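Local coordinates for protein cytochrome P450 (Bacillus megaterium, PDB 5L92) that binds corticosterone at its heme and, as a bacterial cytochrome P450, oxidises steroids, probably as a monooxygenase, at residues 81-84 with 85-88; 89-92 with 93-97; 59-62 with 63-66; 233-236 with 237-241; 189-192 with 193-197. All blocks are in the same frame, centred on the assembly; numbering follows the deposited sequence.

Interaction 1 (81-84 with 85-88); sequences GTSL and INID. With HEM (protoporphyrin IX containing Fe), chain C.
Ser83 and Asn86 close a single 3-10 turn through Leu84 and Ile85, the amide N of Asn86 donating to Ser83 O at 2.8 Å with an N-H...O angle of 163°. Ile87 then folds back against this turn. A chi1 of 55° tucks Ile87 CG1 in over its own backbone and brings it to 3.6 Å from Leu84 O, while Ile87 CG2 reaches 3.7 Å from Thr82 O. CD1 leads on past Leu84 CA toward Met95. Cutting Ile87 back to an alanine would probably open a gap between the turn and Met95 and take the aliphatic cover from the carbonyls of Thr82 and Leu84. On the other flank, Ser83 OG lies 3.6 Å from Ile85 CG2, and its polar partner is Leu80 O, which also takes the amide of Asn86 through ND2. Asn86 CB rests 3.7 Å from Gly81 O. Ile85 points its far end at the cofactor, Ile85 CD1 lying 3.7 Å from heme CBA, and Ile85 CA is 3.4 Å from heme O2D. This is the stretch between the B and C helices of a P450, here running past the heme propionates at the rim of the steroid pocket.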
# COMPACT_ATOMS: atom_id res chain seq x y z
N GLY A 81 11.17 -4.00 -12.24
CA GLY A 81 12.07 -5.00 -11.68
C GLY A 81 13.43 -4.48 -11.28
O GLY A 81 14.17 -5.23 -10.62
N THR A 82 13.79 -3.25 -11.64
CA THR A 82 15.03 -2.62 -11.17
C THR A 82 14.79 -1.68 -10.00
O THR A 82 15.76 -1.12 -9.46
CB THR A 82 15.72 -1.85 -12.33
OG1 THR A 82 15.09 -0.58 -12.55
CG2 THR A 82 15.66 -2.66 -13.61
N SER A 83 13.55 -1.47 -9.60
CA SER A 83 13.28 -0.53 -8.53
C SER A 83 13.55 -1.14 -7.15
O SER A 83 13.65 -2.36 -6.96
CB SER A 83 11.84 -0.03 -8.62
OG SER A 83 10.91 -1.00 -8.14
N LEU A 84 13.69 -0.23 -6.18
CA LEU A 84 13.95 -0.49 -4.77
C LEU A 84 13.25 -1.72 -4.23
O LEU A 84 13.86 -2.49 -3.50
CB LEU A 84 13.49 0.69 -3.93
CG LEU A 84 14.37 1.91 -3.86
CD1 LEU A 84 13.62 2.92 -3.02
CD2 LEU A 84 15.71 1.60 -3.25
N ILE A 85 11.96 -1.88 -4.55
CA ILE A 85 11.19 -2.96 -3.94
C ILE A 85 11.62 -4.34 -4.42
O ILE A 85 11.28 -5.34 -3.76
CB ILE A 85 9.68 -2.74 -4.19
CG1 ILE A 85 8.86 -3.62 -3.25
CG2 ILE A 85 9.30 -3.02 -5.65
CD1 ILE A 85 7.42 -3.15 -3.03
N ASN A 86 12.38 -4.42 -5.53
CA ASN A 86 12.72 -5.69 -6.18
C ASN A 86 14.23 -5.93 -6.28
O ASN A 86 14.66 -6.76 -7.08
CB ASN A 86 12.11 -5.77 -7.58
CG ASN A 86 10.61 -5.82 -7.57
OD1 ASN A 86 10.01 -6.56 -6.78
ND2 ASN A 86 9.97 -5.02 -8.43
N ILE A 87 15.04 -5.25 -5.46
CA ILE A 87 16.48 -5.46 -5.50
C ILE A 87 17.00 -5.74 -4.11
O ILE A 87 16.45 -5.27 -3.10
CB ILE A 87 17.19 -4.25 -6.15
CG1 ILE A 87 16.82 -2.97 -5.42
CG2 ILE A 87 16.81 -4.17 -7.63
CD1 ILE A 87 17.61 -1.74 -5.84
N ASP A 88 18.06 -6.54 -4.05
CA ASP A 88 18.72 -7.02 -2.85
C ASP A 88 19.94 -6.19 -2.57
O ASP A 88 20.41 -5.43 -3.42
CB ASP A 88 19.12 -8.49 -3.00
CG ASP A 88 17.96 -9.46 -2.81
OD1 ASP A 88 16.92 -9.08 -2.21
OD2 ASP A 88 18.08 -10.64 -3.24
CHA HEM C . 7.55 -0.40 0.41
CHB HEM C . 3.09 -0.52 2.42
CHC HEM C . 2.26 4.01 1.05
CHD HEM C . 6.47 3.92 -1.35
C1A HEM C . 6.42 -0.79 1.12
C2A HEM C . 6.28 -2.04 1.84
C3A HEM C . 5.05 -2.07 2.38
C4A HEM C . 4.38 -0.84 2.04
CMA HEM C . 4.46 -3.22 3.23
CAA HEM C . 7.36 -3.16 1.95
CBA HEM C . 7.61 -3.86 0.62
CGA HEM C . 8.38 -5.14 0.79
O1A HEM C . 9.01 -5.36 1.83
O2A HEM C . 8.37 -5.99 -0.12
C1B HEM C . 2.47 0.70 2.28
C2B HEM C . 1.22 1.13 2.89
C3B HEM C . 1.00 2.40 2.48
C4B HEM C . 2.09 2.78 1.61
CMB HEM C . 0.37 0.28 3.85
CAB HEM C . -0.13 3.38 2.84
CBB HEM C . -0.86 3.28 3.96
C1C HEM C . 3.34 4.39 0.28
C2C HEM C . 3.47 5.63 -0.44
C3C HEM C . 4.63 5.60 -1.07
C4C HEM C . 5.26 4.33 -0.84
CMC HEM C . 2.49 6.83 -0.43
CAC HEM C . 5.10 6.76 -1.96
CBC HEM C . 6.25 7.37 -1.71
C1D HEM C . 7.13 2.75 -1.09
C2D HEM C . 8.42 2.39 -1.65
C3D HEM C . 8.75 1.19 -1.16
C4D HEM C . 7.65 0.76 -0.30
CMD HEM C . 9.20 3.31 -2.64
CAD HEM C . 10.02 0.35 -1.43
CBD HEM C . 11.09 0.60 -0.36
CGD HEM C . 12.30 -0.30 -0.47
O1D HEM C . 13.38 0.05 0.07
O2D HEM C . 12.23 -1.40 -1.08
NA HEM C . 5.25 -0.06 1.26
NB HEM C . 2.95 1.73 1.49
NC HEM C . 4.45 3.61 -0.00
ND HEM C . 6.69 1.72 -0.31
FE HEM C . 4.87 1.82 0.67

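Interaction 2 (89-92 with 93-97); sequences PPKH and AEMRA. With HEM (protoporphyrin IX containing Fe), chain C.
Arg96 comes back one helical turn to His92 and shares a heme propionate oxygen with it. From the start of the side chain, Arg96 CB lies over one face of the imidazole, 4.0 Å from His92 CE1. With CG anti to the backbone N (chi1 162°), two bends, at chi2 and chi3, bring NE and NH2 round to heme O1D. Arg96 NE donates to O1D at 3.2 Å and Arg96 NH2 to the same oxygen at 2.8 Å, both from the edge of the guanidinium near its plane. NH2 also binds Phe351 O, and NH1 makes a weak bond to Asn100. His92 NE2 supplies the third donor to O1D, 2.6 Å away and nearly straight at 169°. The ring and guanidinium planes are 68° apart, and the two groups converge on one oxygen without stacking. Replacing His92 with a leucine is likely to cost O1D the shortest of these three bonds, leaving NE and NH2 of Arg96 as its donors from this helix. Next to His92, Lys91 reaches forward one turn, its NZ 3.3 Å from Met95 CE. The pair His92 and Arg96 spans one turn of helix 91-97, the P450 C helix. Met95 packs on Leu84 and Ile87 of the preceding loop, the His92 ring meets His350 edge-to-face, and Lys91 makes a long, weak ion pair with Glu231 of helix 229-245.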
# COMPACT_ATOMS: atom_id res chain seq x y z
N PRO A 89 20.53 -6.33 -1.37
CA PRO A 89 21.81 -5.66 -1.13
C PRO A 89 22.91 -6.26 -2.02
O PRO A 89 22.79 -7.42 -2.45
CB PRO A 89 22.10 -5.95 0.35
CG PRO A 89 20.81 -6.45 0.92
CD PRO A 89 20.09 -7.11 -0.20
N PRO A 90 23.98 -5.49 -2.30
CA PRO A 90 24.32 -4.11 -1.88
C PRO A 90 23.71 -3.00 -2.74
O PRO A 90 23.76 -1.84 -2.35
CB PRO A 90 25.86 -4.09 -2.00
CG PRO A 90 26.14 -5.05 -3.09
CD PRO A 90 25.13 -6.15 -2.95
N LYS A 91 23.14 -3.36 -3.89
CA LYS A 91 22.47 -2.40 -4.76
C LYS A 91 21.29 -1.70 -4.07
O LYS A 91 20.98 -0.53 -4.38
CB LYS A 91 22.03 -3.13 -6.03
CG LYS A 91 21.43 -2.30 -7.17
CD LYS A 91 22.36 -1.18 -7.63
CE LYS A 91 21.96 -0.62 -9.01
NZ LYS A 91 22.65 0.66 -9.37
N HIS A 92 20.60 -2.38 -3.14
CA HIS A 92 19.44 -1.74 -2.53
C HIS A 92 19.84 -0.51 -1.73
O HIS A 92 19.21 0.54 -1.84
CB HIS A 92 18.68 -2.70 -1.60
CG HIS A 92 17.57 -2.01 -0.87
ND1 HIS A 92 17.73 -1.49 0.40
CD2 HIS A 92 16.31 -1.69 -1.25
CE1 HIS A 92 16.60 -0.91 0.78
NE2 HIS A 92 15.72 -1.02 -0.20
N ALA A 93 20.88 -0.64 -0.93
CA ALA A 93 21.29 0.47 -0.05
C ALA A 93 21.73 1.68 -0.86
O ALA A 93 21.38 2.81 -0.52
CB ALA A 93 22.41 0.01 0.88
N GLU A 94 22.50 1.46 -1.93
CA GLU A 94 22.90 2.55 -2.81
C GLU A 94 21.69 3.26 -3.42
O GLU A 94 21.63 4.50 -3.43
CB GLU A 94 23.82 2.00 -3.92
CG GLU A 94 25.09 1.29 -3.43
CD GLU A 94 25.72 0.37 -4.49
OE1 GLU A 94 25.41 0.52 -5.70
OE2 GLU A 94 26.53 -0.52 -4.11
N MET A 95 20.71 2.51 -3.94
CA MET A 95 19.54 3.15 -4.54
C MET A 95 18.74 3.94 -3.50
O MET A 95 18.39 5.11 -3.71
CB MET A 95 18.65 2.10 -5.20
CG MET A 95 19.24 1.45 -6.46
SD MET A 95 19.49 2.61 -7.83
CE MET A 95 21.22 3.01 -7.61
N ARG A 96 18.44 3.30 -2.38
CA ARG A 96 17.65 3.94 -1.33
C ARG A 96 18.35 5.17 -0.79
O ARG A 96 17.71 6.16 -0.44
CB ARG A 96 17.37 2.90 -0.23
CG ARG A 96 16.94 3.42 1.09
CD ARG A 96 15.48 3.84 1.09
NE ARG A 96 14.60 2.72 1.37
CZ ARG A 96 13.67 2.67 2.32
NH1 ARG A 96 13.46 3.68 3.16
NH2 ARG A 96 12.92 1.58 2.43
N ALA A 97 19.68 5.15 -0.79
CA ALA A 97 20.45 6.28 -0.32
C ALA A 97 20.16 7.54 -1.12
O ALA A 97 20.21 8.64 -0.58
CB ALA A 97 21.94 5.95 -0.37
CHA HEM C . 7.55 -0.40 0.41
CHB HEM C . 3.09 -0.52 2.42
CHC HEM C . 2.26 4.01 1.05
CHD HEM C . 6.47 3.92 -1.35
C1A HEM C . 6.42 -0.79 1.12
C2A HEM C . 6.28 -2.04 1.84
C3A HEM C . 5.05 -2.07 2.38
C4A HEM C . 4.38 -0.84 2.04
CMA HEM C . 4.46 -3.22 3.23
CAA HEM C . 7.36 -3.16 1.95
CBA HEM C . 7.61 -3.86 0.62
CGA HEM C . 8.38 -5.14 0.79
O1A HEM C . 9.01 -5.36 1.83
O2A HEM C . 8.37 -5.99 -0.12
C1B HEM C . 2.47 0.70 2.28
C2B HEM C . 1.22 1.13 2.89
C3B HEM C . 1.00 2.40 2.48
C4B HEM C . 2.09 2.78 1.61
CMB HEM C . 0.37 0.28 3.85
CAB HEM C . -0.13 3.38 2.84
CBB HEM C . -0.86 3.28 3.96
C1C HEM C . 3.34 4.39 0.28
C2C HEM C . 3.47 5.63 -0.44
C3C HEM C . 4.63 5.60 -1.07
C4C HEM C . 5.26 4.33 -0.84
CMC HEM C . 2.49 6.83 -0.43
CAC HEM C . 5.10 6.76 -1.96
CBC HEM C . 6.25 7.37 -1.71
C1D HEM C . 7.13 2.75 -1.09
C2D HEM C . 8.42 2.39 -1.65
C3D HEM C . 8.75 1.19 -1.16
C4D HEM C . 7.65 0.76 -0.30
CMD HEM C . 9.20 3.31 -2.64
CAD HEM C . 10.02 0.35 -1.43
CBD HEM C . 11.09 0.60 -0.36
CGD HEM C . 12.30 -0.30 -0.47
O1D HEM C . 13.38 0.05 0.07
O2D HEM C . 12.23 -1.40 -1.08
NA HEM C . 5.25 -0.06 1.26
NB HEM C . 2.95 1.73 1.49
NC HEM C . 4.45 3.61 -0.00
ND HEM C . 6.69 1.72 -0.31
FE HEM C . 4.87 1.82 0.67

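Interaction 3 (59-62 with 63-66); sequences LEQK and NIFS
Gln61 O takes two backbone bonds, from Ile64 N at 3.1 Å and Phe65 N at 2.8 Å. The chain leaves helix 52-60 through an inverse gamma turn centred on Gln61, and Gln61 O then closes the next turn, which leads into strand 65-66. The Phe65 bond is nearly straight (169°), whereas Ile64 N stands above the carbonyl plane; one oxygen fixes both residues from different directions. The same Gln61 O sits at the edge of the Phe65 ring, 3.7 Å from Phe65 CD2, and Ile64 CG2 covers a face of that ring near its rim. Gln61 runs alongside Ile64, its NE2 3.7 Å from Ile64 CD1. Further out, Ile64 and Ser66 make backbone bonds to Lys297 and Ile295, which holds strand 65-66 at the edge of the five-stranded sheet, and Phe65 leans on heme-binding Arg294. Lys62 and Asn63 lie alongside each other and point the same way, with Lys62 CE 3.7 Å from Asn63 ND2.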
# COMPACT_ATOMS: atom_id res chain seq x y z
N LEU A 59 11.01 -11.07 6.85
CA LEU A 59 11.28 -9.72 6.36
C LEU A 59 12.61 -9.15 6.85
O LEU A 59 13.20 -8.32 6.15
CB LEU A 59 10.14 -8.76 6.73
CG LEU A 59 8.78 -8.99 6.08
CD1 LEU A 59 7.80 -7.94 6.57
CD2 LEU A 59 8.86 -9.01 4.55
N GLU A 60 13.11 -9.55 8.02
CA GLU A 60 14.41 -9.05 8.45
C GLU A 60 15.56 -9.76 7.74
O GLU A 60 16.61 -9.15 7.49
CB GLU A 60 14.60 -9.21 9.96
CG GLU A 60 14.00 -8.07 10.75
CD GLU A 60 13.98 -8.33 12.25
OE1 GLU A 60 14.57 -9.33 12.71
OE2 GLU A 60 13.35 -7.52 12.97
N GLN A 61 15.40 -11.03 7.41
CA GLN A 61 16.52 -11.81 6.89
C GLN A 61 16.60 -11.67 5.36
O GLN A 61 16.33 -12.59 4.59
CB GLN A 61 16.41 -13.26 7.34
CG GLN A 61 16.65 -13.42 8.83
CD GLN A 61 17.01 -14.84 9.17
OE1 GLN A 61 16.15 -15.72 9.21
NE2 GLN A 61 18.29 -15.09 9.38
N LYS A 62 17.02 -10.47 4.98
CA LYS A 62 17.11 -10.02 3.58
C LYS A 62 18.06 -10.86 2.75
O LYS A 62 17.88 -10.97 1.54
CB LYS A 62 17.61 -8.57 3.56
CG LYS A 62 18.98 -8.47 4.30
CD LYS A 62 19.37 -7.10 4.77
CE LYS A 62 20.70 -7.16 5.50
NZ LYS A 62 20.52 -7.06 6.96
N ASN A 63 19.11 -11.41 3.36
CA ASN A 63 20.08 -12.19 2.60
C ASN A 63 19.66 -13.64 2.46
O ASN A 63 20.25 -14.37 1.67
CB ASN A 63 21.47 -12.08 3.24
CG ASN A 63 22.01 -10.65 3.18
OD1 ASN A 63 21.87 -9.98 2.16
ND2 ASN A 63 22.56 -10.17 4.29
N ILE A 64 18.61 -14.05 3.16
CA ILE A 64 18.04 -15.38 2.98
C ILE A 64 16.76 -15.32 2.17
O ILE A 64 16.59 -16.09 1.22
CB ILE A 64 17.82 -16.07 4.34
CG1 ILE A 64 19.18 -16.32 5.00
CG2 ILE A 64 17.06 -17.37 4.17
CD1 ILE A 64 19.10 -17.02 6.35
N PHE A 65 15.88 -14.36 2.46
CA PHE A 65 14.58 -14.25 1.83
C PHE A 65 14.68 -13.07 0.87
O PHE A 65 14.59 -11.91 1.26
CB PHE A 65 13.46 -14.10 2.86
CG PHE A 65 13.32 -15.29 3.74
CD1 PHE A 65 12.62 -16.41 3.33
CD2 PHE A 65 13.90 -15.31 4.99
CE1 PHE A 65 12.52 -17.53 4.15
CE2 PHE A 65 13.78 -16.40 5.81
CZ PHE A 65 13.09 -17.51 5.38
N SER A 66 14.88 -13.40 -0.40
CA SER A 66 15.21 -12.42 -1.43
C SER A 66 13.97 -11.68 -1.89
O SER A 66 12.88 -12.24 -1.95
CB SER A 66 15.85 -13.14 -2.63
OG SER A 66 16.19 -12.24 -3.65

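Interaction 4 (233-236 with 237-241); sequences VGFS and ILLLI. With C0R (corticosterone), chain D; HEM (protoporphyrin IX containing Fe), chain C.
Val233 and Ile237, like the three pairs that follow them, are joined by backbone bonds four residues apart: Ile237 N to Val233 O, Leu238 N to Gly234 O, Leu239 N to Phe235 O and Leu240 N to Ser236 O. Ser236 OG turns back in the same manner to Ile232 O, so this buried hydroxyl is satisfied by its own helix. Apolar contacts make the second group. Val233 and Ile237 lie side by side, Val233 CG1 against Ile237 CD1 at 3.6 Å. Leu239 makes a CH-pi contact with Phe235, its CG over the face of the ring, 4.1 Å from the centroid and 24° off the normal; Leu239 CD1 presses on Phe235 CE2 at 3.4 Å. All of this belongs to helix 229-245, the long helix of the P450 fold that passes over the heme on its distal side. Contacts to the bound groups form the third set. Leu239 sends CD2 to 3.4 Å from heme CBC. Leu238 has CG anti to its backbone N (chi1 177°) and splits its two methyls between partners, CD2 3.6 Å from heme CMD and CD1 facing C7 of corticosterone at 3.7 Å. Ile241 CG2 makes a tight approach to steroid C6, at 3.2 Å. The corticosterone oxygen O1 coordinates the heme iron at 1.9 Å, and Cys352 is the axial ligand from the protein.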
# COMPACT_ATOMS: atom_id res chain seq x y z
N VAL A 233 13.05 5.56 -14.25
CA VAL A 233 11.71 5.16 -14.69
C VAL A 233 11.10 4.17 -13.71
O VAL A 233 9.94 4.31 -13.32
CB VAL A 233 11.76 4.60 -16.13
CG1 VAL A 233 10.48 3.86 -16.50
CG2 VAL A 233 11.97 5.75 -17.10
N GLY A 234 11.86 3.16 -13.31
CA GLY A 234 11.33 2.14 -12.41
C GLY A 234 10.87 2.72 -11.07
O GLY A 234 9.79 2.39 -10.57
N PHE A 235 11.68 3.60 -10.48
CA PHE A 235 11.31 4.22 -9.21
C PHE A 235 10.11 5.14 -9.39
O PHE A 235 9.17 5.11 -8.58
CB PHE A 235 12.53 4.97 -8.65
CG PHE A 235 12.24 5.71 -7.37
CD1 PHE A 235 12.27 5.05 -6.14
CD2 PHE A 235 11.97 7.07 -7.40
CE1 PHE A 235 12.00 5.75 -4.95
CE2 PHE A 235 11.70 7.77 -6.22
CZ PHE A 235 11.72 7.11 -5.00
N SER A 236 10.08 5.90 -10.48
CA SER A 236 8.94 6.76 -10.75
C SER A 236 7.65 5.95 -10.86
O SER A 236 6.61 6.34 -10.30
CB SER A 236 9.20 7.57 -12.01
OG SER A 236 10.33 8.39 -11.78
N ILE A 237 7.72 4.79 -11.52
CA ILE A 237 6.53 3.95 -11.65
C ILE A 237 6.10 3.41 -10.29
O ILE A 237 4.91 3.41 -9.96
CB ILE A 237 6.78 2.81 -12.67
CG1 ILE A 237 6.76 3.38 -14.12
CG2 ILE A 237 5.73 1.71 -12.55
CD1 ILE A 237 7.43 2.47 -15.13
N LEU A 238 7.05 2.93 -9.50
CA LEU A 238 6.73 2.43 -8.17
C LEU A 238 5.99 3.48 -7.37
O LEU A 238 4.96 3.18 -6.75
CB LEU A 238 8.01 2.02 -7.47
CG LEU A 238 7.95 1.51 -6.02
CD1 LEU A 238 7.04 0.27 -5.88
CD2 LEU A 238 9.36 1.22 -5.57
N LEU A 239 6.46 4.72 -7.41
CA LEU A 239 5.82 5.79 -6.64
C LEU A 239 4.45 6.09 -7.21
O LEU A 239 3.49 6.28 -6.46
CB LEU A 239 6.65 7.07 -6.65
CG LEU A 239 7.99 7.12 -5.94
CD1 LEU A 239 8.44 8.60 -5.93
CD2 LEU A 239 7.97 6.57 -4.57
N LEU A 240 4.34 6.10 -8.53
CA LEU A 240 3.04 6.36 -9.14
C LEU A 240 2.01 5.35 -8.65
O LEU A 240 0.91 5.73 -8.24
CB LEU A 240 3.13 6.30 -10.65
CG LEU A 240 1.82 6.66 -11.34
CD1 LEU A 240 1.44 8.11 -10.98
CD2 LEU A 240 1.96 6.47 -12.84
N ILE A 241 2.35 4.07 -8.71
CA ILE A 241 1.42 3.02 -8.33
C ILE A 241 1.11 3.13 -6.85
O ILE A 241 -0.05 3.04 -6.44
CB ILE A 241 1.98 1.63 -8.70
CG1 ILE A 241 2.19 1.54 -10.22
CG2 ILE A 241 1.02 0.55 -8.27
CD1 ILE A 241 2.78 0.23 -10.71
C1 C0R D . 3.41 -2.26 -2.36
C2 C0R D . 3.37 -1.20 -1.25
C3 C0R D . 3.79 0.28 -1.69
C4 C0R D . 3.58 0.65 -3.24
C5 C0R D . 3.19 -0.46 -4.22
C6 C0R D . 2.92 -0.09 -5.74
C7 C0R D . 3.73 -1.14 -6.68
C8 C0R D . 3.43 -2.58 -6.31
C9 C0R D . 3.66 -2.91 -4.77
C10 C0R D . 2.98 -1.93 -3.75
C11 C0R D . 3.39 -4.47 -4.53
C12 C0R D . 4.25 -5.40 -5.58
C13 C0R D . 4.01 -5.08 -7.04
C14 C0R D . 4.26 -3.47 -7.26
C15 C0R D . 4.01 -3.30 -8.55
C16 C0R D . 4.67 -4.61 -9.24
C17 C0R D . 4.91 -5.62 -7.90
C18 C0R D . 2.56 -5.48 -7.46
C19 C0R D . 1.43 -2.05 -3.78
C20 C0R D . 4.73 -7.12 -8.28
C21 C0R D . 5.68 -8.21 -7.77
O1 C0R D . 4.16 1.19 -0.96
O2 C0R D . 2.09 -4.74 -4.66
O3 C0R D . 3.81 -7.44 -9.02
O4 C0R D . 5.11 -9.46 -8.14
CHA HEM C . 7.55 -0.40 0.41
CHB HEM C . 3.09 -0.52 2.42
CHC HEM C . 2.26 4.01 1.05
CHD HEM C . 6.47 3.92 -1.35
C1A HEM C . 6.42 -0.79 1.12
C2A HEM C . 6.28 -2.04 1.84
C3A HEM C . 5.05 -2.07 2.38
C4A HEM C . 4.38 -0.84 2.04
CMA HEM C . 4.46 -3.22 3.23
CAA HEM C . 7.36 -3.16 1.95
CBA HEM C . 7.61 -3.86 0.62
CGA HEM C . 8.38 -5.14 0.79
O1A HEM C . 9.01 -5.36 1.83
O2A HEM C . 8.37 -5.99 -0.12
C1B HEM C . 2.47 0.70 2.28
C2B HEM C . 1.22 1.13 2.89
C3B HEM C . 1.00 2.40 2.48
C4B HEM C . 2.09 2.78 1.61
CMB HEM C . 0.37 0.28 3.85
CAB HEM C . -0.13 3.38 2.84
CBB HEM C . -0.86 3.28 3.96
C1C HEM C . 3.34 4.39 0.28
C2C HEM C . 3.47 5.63 -0.44
C3C HEM C . 4.63 5.60 -1.07
C4C HEM C . 5.26 4.33 -0.84
CMC HEM C . 2.49 6.83 -0.43
CAC HEM C . 5.10 6.76 -1.96
CBC HEM C . 6.25 7.37 -1.71
C1D HEM C . 7.13 2.75 -1.09
C2D HEM C . 8.42 2.39 -1.65
C3D HEM C . 8.75 1.19 -1.16
C4D HEM C . 7.65 0.76 -0.30
CMD HEM C . 9.20 3.31 -2.64
CAD HEM C . 10.02 0.35 -1.43
CBD HEM C . 11.09 0.60 -0.36
CGD HEM C . 12.30 -0.30 -0.47
O1D HEM C . 13.38 0.05 0.07
O2D HEM C . 12.23 -1.40 -1.08
NA HEM C . 5.25 -0.06 1.26
NB HEM C . 2.95 1.73 1.49
NC HEM C . 4.45 3.61 -0.00
ND HEM C . 6.69 1.72 -0.31
FE HEM C . 4.87 1.82 0.67

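Interaction 5 (189-192 with 193-197); sequences KAND and ELETY
The amide of Asn191 and the carboxylate of Glu195 are linked through one water, which donates to Asn191 OD1 at 2.7 Å and to Glu195 OE2 at 2.8 Å. Each has a second partner: Asn191 ND2 binds Lys187 O one turn back, and Glu195 OE2 also accepts from Ala79 N of a nearby loop. The carboxylate of Glu193 lies against the aliphatic part of Lys189, Glu193 OE2 being 3.4 Å from Lys189 CE. Its other oxygen, OE1, binds Trp164 NE1. The Tyr197 ring, turned away from this turn, meets Phe161 edge-to-face and Arg200 in a cation-pi contact, while its OH bonds Asp157. The backbone of helix 177-207 runs unbroken, and Glu193, Leu194, Glu195 and Thr196 each bond back four residues through their amides. Leu194 packs its CB 3.3 Å from Ala190 O and turns its far end to Trp164 and to Ile237 and Leu240 of helix 229-245. In Thr196 a chi1 of 55° swings OG1 back along the helix, to 3.2 Å from both Asp192 O and Glu193 O. Polar ends are thus used in among apolar contacts: the water spans one turn of the helix, Glu195 and Glu193 reach out to Ala79 and Trp164, and Lys189 NZ, 4.3 Å from Glu193 OE2 and not in a salt bridge with it, would probably only soften the negative field of that carboxylate from a distance.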
# COMPACT_ATOMS: atom_id res chain seq x y z
N LYS A 189 1.52 -5.32 -20.90
CA LYS A 189 1.17 -4.16 -21.71
C LYS A 189 1.14 -2.87 -20.89
O LYS A 189 1.53 -1.81 -21.38
CB LYS A 189 -0.17 -4.43 -22.39
CG LYS A 189 -0.77 -3.21 -23.07
CD LYS A 189 -2.02 -3.57 -23.87
CE LYS A 189 -2.31 -2.50 -24.94
NZ LYS A 189 -3.72 -2.58 -25.41
N ALA A 190 0.65 -2.94 -19.65
CA ALA A 190 0.59 -1.76 -18.79
C ALA A 190 1.99 -1.31 -18.36
O ALA A 190 2.28 -0.11 -18.34
CB ALA A 190 -0.27 -2.05 -17.56
N ASN A 191 2.86 -2.26 -18.00
CA ASN A 191 4.26 -1.95 -17.73
C ASN A 191 4.89 -1.21 -18.89
O ASN A 191 5.57 -0.20 -18.70
CB ASN A 191 5.06 -3.23 -17.48
CG ASN A 191 5.02 -3.68 -16.07
OD1 ASN A 191 5.72 -3.13 -15.22
ND2 ASN A 191 4.23 -4.71 -15.80
N ASP A 192 4.71 -1.73 -20.11
CA ASP A 192 5.28 -1.11 -21.31
C ASP A 192 4.86 0.33 -21.44
O ASP A 192 5.69 1.22 -21.64
CB ASP A 192 4.85 -1.89 -22.55
CG ASP A 192 5.96 -2.78 -23.12
OD1 ASP A 192 6.80 -3.30 -22.34
OD2 ASP A 192 5.98 -2.95 -24.36
N GLU A 193 3.55 0.57 -21.40
CA GLU A 193 2.97 1.90 -21.55
C GLU A 193 3.38 2.84 -20.41
O GLU A 193 3.70 4.01 -20.64
CB GLU A 193 1.45 1.77 -21.62
CG GLU A 193 0.91 1.22 -22.97
CD GLU A 193 -0.58 0.93 -22.94
OE1 GLU A 193 -1.19 1.04 -21.85
OE2 GLU A 193 -1.16 0.60 -24.00
N LEU A 194 3.40 2.32 -19.18
CA LEU A 194 3.95 3.10 -18.06
C LEU A 194 5.41 3.48 -18.33
O LEU A 194 5.80 4.63 -18.14
CB LEU A 194 3.87 2.30 -16.77
CG LEU A 194 2.59 2.25 -15.95
CD1 LEU A 194 2.69 1.12 -14.89
CD2 LEU A 194 2.40 3.58 -15.29
N GLU A 195 6.24 2.51 -18.68
CA GLU A 195 7.63 2.81 -19.02
C GLU A 195 7.72 3.87 -20.11
O GLU A 195 8.43 4.87 -19.95
CB GLU A 195 8.35 1.54 -19.44
CG GLU A 195 8.61 0.66 -18.24
CD GLU A 195 9.17 -0.66 -18.63
OE1 GLU A 195 9.80 -0.68 -19.71
OE2 GLU A 195 8.99 -1.65 -17.88
N THR A 196 7.00 3.69 -21.21
CA THR A 196 7.19 4.63 -22.31
C THR A 196 6.67 6.00 -21.92
O THR A 196 7.27 7.01 -22.30
CB THR A 196 6.54 4.14 -23.63
OG1 THR A 196 5.16 3.86 -23.43
CG2 THR A 196 7.20 2.89 -24.11
N TYR A 197 5.60 6.06 -21.13
CA TYR A 197 5.17 7.32 -20.53
C TYR A 197 6.34 7.99 -19.82
O TYR A 197 6.65 9.16 -20.08
CB TYR A 197 4.02 7.08 -19.52
CG TYR A 197 3.51 8.36 -18.92
CD1 TYR A 197 4.09 8.91 -17.78
CD2 TYR A 197 2.47 9.05 -19.52
CE1 TYR A 197 3.63 10.08 -17.26
CE2 TYR A 197 2.00 10.22 -19.01
CZ TYR A 197 2.59 10.75 -17.88
OH TYR A 197 2.14 11.94 -17.34
O HOH W 1 8.00 -1.70 -15.25

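Overall arrangement
Interactions 1 and 4 are buried and largely apolar, and meet each other through Leu84 on Phe235 and Ser83 on Leu238; both touch the heme, and interaction 4 also supplies Leu238 and Ile241 to the corticosterone pocket, which Ile85 of interaction 1 approaches. Interaction 2 is the surface one, yet its charged and polar ends reach inward to the propionate, and it shares Met95 packing with interaction 1. Interaction 3, at the edge of the sheet, works by backbone bonds and is tied to interaction 1 by Ser66 and Asp88. Interaction 5 is partly buried and mixed, its Leu194 packed on Ile237 and Leu240 of interaction 4. Interactions 3 and 5 lie farthest apart, about 30 Å between centres.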